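Local structure of ORF99 (Acidianus Filamentous Virus 1, 3DF6) at residues 7-10 / 11-15. The protein is of unknown function but, as a heat- and acid-stable archaeal-virus protein of the AcrID1 family, may act as an anti-CRISPR protein. The protein carries 2 engineered substitutions. Sequence-based numbering, arbitrary orientation.
Sequences HKLL and IKVVD. With CA (calcium ion), chain J.
Four successive i to i+4 hydrogen bonds, Ile11 N to His7 O, Lys12 N to Lys8 O, Val13 N to Leu9 O and Val14 N to Leu10 O, carry the backbone through a regular alpha-helix; the third is the shortest at 2.8 Å. One turn apart, Leu9 and Val13 meet where Leu9 CD2 lies 3.8 Å from Val13 CG2, the two side chains crossing obliquely. Val13 CG2, beside its own backbone N, also rests 3.4 Å from Leu9 O. These branched apolar groups suit a surface that packs against the second subunit, whose Leu9 touches both Val13 and Lys12. With Ile11 CG1 anti to the carbonyl carbon (chi1 -69°), that branch comes to 3.4 Å from His7 O. The nonpolar branches of Leu10 and Val13 fill a buried setting beside Met27 and Phe25, while His7 NE2 hydrogen-bonds Thr31. Exposed Lys8 has a weak, long ion pair with Glu5. Toward the C-terminal part of helix 3-18, Asp15 OD1, a hard oxygen ligand suited to calcium, binds the ion at 2.3 Å beside four waters; Asp15 OD2 stays 3.7 Å from the metal and accepts a hydrogen bond from one of them. Ile11 O, which accepts Asp15 N, lies 3.0 Å from another calcium-bound water. The whole is typical of an amphipathic helix, packed on strand 25-34 and helix 35-42 and meeting the second subunit through Leu9, Lys12 and Val13.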
ATOM      1  N   HIS C   7     -11.929  -4.668  -2.246  1.00 12.19           N
ATOM      2  CA  HIS C   7     -11.237  -5.323  -3.360  1.00 12.43           C
ATOM      3  C   HIS C   7     -11.045  -4.378  -4.542  1.00 12.36           C
ATOM      4  O   HIS C   7      -9.998  -4.411  -5.202  1.00 11.89           O
ATOM      5  CB  HIS C   7     -11.945  -6.623  -3.766  1.00 12.69           C
ATOM      6  CG  HIS C   7     -12.000  -7.635  -2.661  1.00 12.95           C
ATOM      7  ND1 HIS C   7     -12.879  -8.695  -2.657  1.00 13.53           N
ATOM      8  CD2 HIS C   7     -11.295  -7.730  -1.508  1.00 11.75           C
ATOM      9  CE1 HIS C   7     -12.704  -9.408  -1.557  1.00 14.48           C
ATOM     10  NE2 HIS C   7     -11.756  -8.835  -0.836  1.00 13.50           N
ATOM     11  N   LYS C   8     -12.047  -3.542  -4.796  1.00 11.83           N
ATOM     12  CA  LYS C   8     -11.924  -2.459  -5.776  1.00 13.15           C
ATOM     13  C   LYS C   8     -10.745  -1.522  -5.464  1.00 12.50           C
ATOM     14  O   LYS C   8     -10.020  -1.114  -6.372  1.00 12.36           O
ATOM     15  CB  LYS C   8     -13.223  -1.638  -5.868  1.00 12.82           C
ATOM     16  CG  LYS C   8     -14.216  -2.176  -6.870  1.00 15.21           C
ATOM     17  CD  LYS C   8     -15.491  -1.312  -6.954  1.00 16.16           C
ATOM     18  CE  LYS C   8     -15.203   0.131  -7.421  1.00 19.32           C
ATOM     19  NZ  LYS C   8     -16.405   0.998  -7.328  1.00 21.65           N
ATOM     20  N   LEU C   9     -10.574  -1.156  -4.198  1.00 12.85           N
ATOM     21  CA  LEU C   9      -9.410  -0.351  -3.801  1.00 13.53           C
ATOM     22  C   LEU C   9      -8.080  -1.077  -4.042  1.00 13.54           C
ATOM     23  O   LEU C   9      -7.125  -0.481  -4.558  1.00 13.44           O
ATOM     24  CB  LEU C   9      -9.518   0.150  -2.349  1.00 13.72           C
ATOM     25  CG  LEU C   9      -8.318   0.965  -1.827  1.00 13.32           C
ATOM     26  CD1 LEU C   9      -8.764   2.128  -0.962  1.00 13.91           C
ATOM     27  CD2 LEU C   9      -7.281   0.087  -1.059  1.00 13.66           C
ATOM     28  N   LEU C  10      -8.011  -2.364  -3.703  1.00 13.94           N
ATOM     29  CA  LEU C  10      -6.777  -3.118  -3.953  1.00 14.26           C
ATOM     30  C   LEU C  10      -6.397  -3.128  -5.439  1.00 14.68           C
ATOM     31  O   LEU C  10      -5.216  -2.993  -5.780  1.00 14.55           O
ATOM     32  CB  LEU C  10      -6.890  -4.556  -3.450  1.00 14.82           C
ATOM     33  CG  LEU C  10      -7.147  -4.772  -1.946  1.00 15.26           C
ATOM     34  CD1 LEU C  10      -7.252  -6.269  -1.625  1.00 12.73           C
ATOM     35  CD2 LEU C  10      -6.064  -4.097  -1.107  1.00 14.15           C
ATOM     36  N   ILE C  11      -7.408  -3.279  -6.303  1.00 13.69           N
ATOM     37  CA  ILE C  11      -7.211  -3.274  -7.752  1.00 13.82           C
ATOM     38  C   ILE C  11      -6.681  -1.913  -8.197  1.00 13.67           C
ATOM     39  O   ILE C  11      -5.758  -1.840  -9.010  1.00 14.21           O
ATOM     40  CB  ILE C  11      -8.530  -3.648  -8.521  1.00 13.23           C
ATOM     41  CG1 ILE C  11      -8.894  -5.117  -8.287  1.00 11.97           C
ATOM     42  CG2 ILE C  11      -8.389  -3.396 -10.023  1.00 14.23           C
ATOM     43  CD1 ILE C  11     -10.360  -5.425  -8.549  1.00 10.85           C
ATOM     44  N   LYS C  12      -7.283  -0.849  -7.670  1.00 13.74           N
ATOM     45  CA  LYS C  12      -6.844   0.516  -7.904  1.00 13.82           C
ATOM     46  C   LYS C  12      -5.405   0.806  -7.437  1.00 13.56           C
ATOM     47  O   LYS C  12      -4.662   1.531  -8.122  1.00 12.75           O
ATOM     48  CB  LYS C  12      -7.816   1.485  -7.235  1.00 14.37           C
ATOM     49  CG  LYS C  12      -7.521   2.958  -7.480  1.00 18.57           C
ATOM     50  CD  LYS C  12      -7.568   3.343  -8.970  1.00 25.72           C
ATOM     51  CE  LYS C  12      -7.511   4.865  -9.112  1.00 27.79           C
ATOM     52  NZ  LYS C  12      -7.583   5.351 -10.522  1.00 31.23           N
ATOM     53  N   VAL C  13      -5.036   0.284  -6.263  1.00 12.96           N
ATOM     54  CA  VAL C  13      -3.652   0.377  -5.769  1.00 13.23           C
ATOM     55  C   VAL C  13      -2.712  -0.174  -6.836  1.00 13.24           C
ATOM     56  O   VAL C  13      -1.716   0.476  -7.187  1.00 13.56           O
ATOM     57  CB  VAL C  13      -3.458  -0.339  -4.384  1.00 13.31           C
ATOM     58  CG1 VAL C  13      -1.952  -0.539  -4.022  1.00 12.98           C
ATOM     59  CG2 VAL C  13      -4.174   0.439  -3.257  1.00 11.82           C
ATOM     60  N   VAL C  14      -3.036  -1.353  -7.364  1.00 13.05           N
ATOM     61  CA  VAL C  14      -2.195  -1.997  -8.378  1.00 13.64           C
ATOM     62  C   VAL C  14      -2.163  -1.136  -9.654  1.00 14.30           C
ATOM     63  O   VAL C  14      -1.085  -0.885 -10.217  1.00 13.60           O
ATOM     64  CB  VAL C  14      -2.622  -3.497  -8.628  1.00 13.92           C
ATOM     65  CG1 VAL C  14      -1.913  -4.106  -9.841  1.00 14.52           C
ATOM     66  CG2 VAL C  14      -2.345  -4.324  -7.396  1.00 12.47           C
ATOM     67  N   ASP C  15      -3.334  -0.651 -10.078  1.00 13.95           N
ATOM     68  CA  ASP C  15      -3.391   0.274 -11.204  1.00 14.89           C
ATOM     69  C   ASP C  15      -2.484   1.505 -11.025  1.00 13.95           C
ATOM     70  O   ASP C  15      -1.766   1.879 -11.950  1.00 13.20           O
ATOM     71  CB  ASP C  15      -4.828   0.724 -11.457  1.00 15.01           C
ATOM     72  CG  ASP C  15      -5.668  -0.376 -12.051  1.00 18.85           C
ATOM     73  OD1 ASP C  15      -5.082  -1.326 -12.614  1.00 20.87           O
ATOM     74  OD2 ASP C  15      -6.911  -0.297 -11.951  1.00 24.71           O
TER
HETATM   75 CA    CA J 102      -5.471  -3.427 -13.429  1.00 37.53          CA
HETATM   76  O   HOH W   1      -5.181  -3.940 -11.056  1.00 28.03           O
HETATM   77  O   HOH W   2      -7.922  -2.452 -13.324  1.00 35.86           O
HETATM   78  O   HOH W   3      -3.495  -4.715 -14.241  1.00 37.45           O
HETATM   79  O   HOH W   4      -7.117  -4.808 -14.453  1.00 30.33           O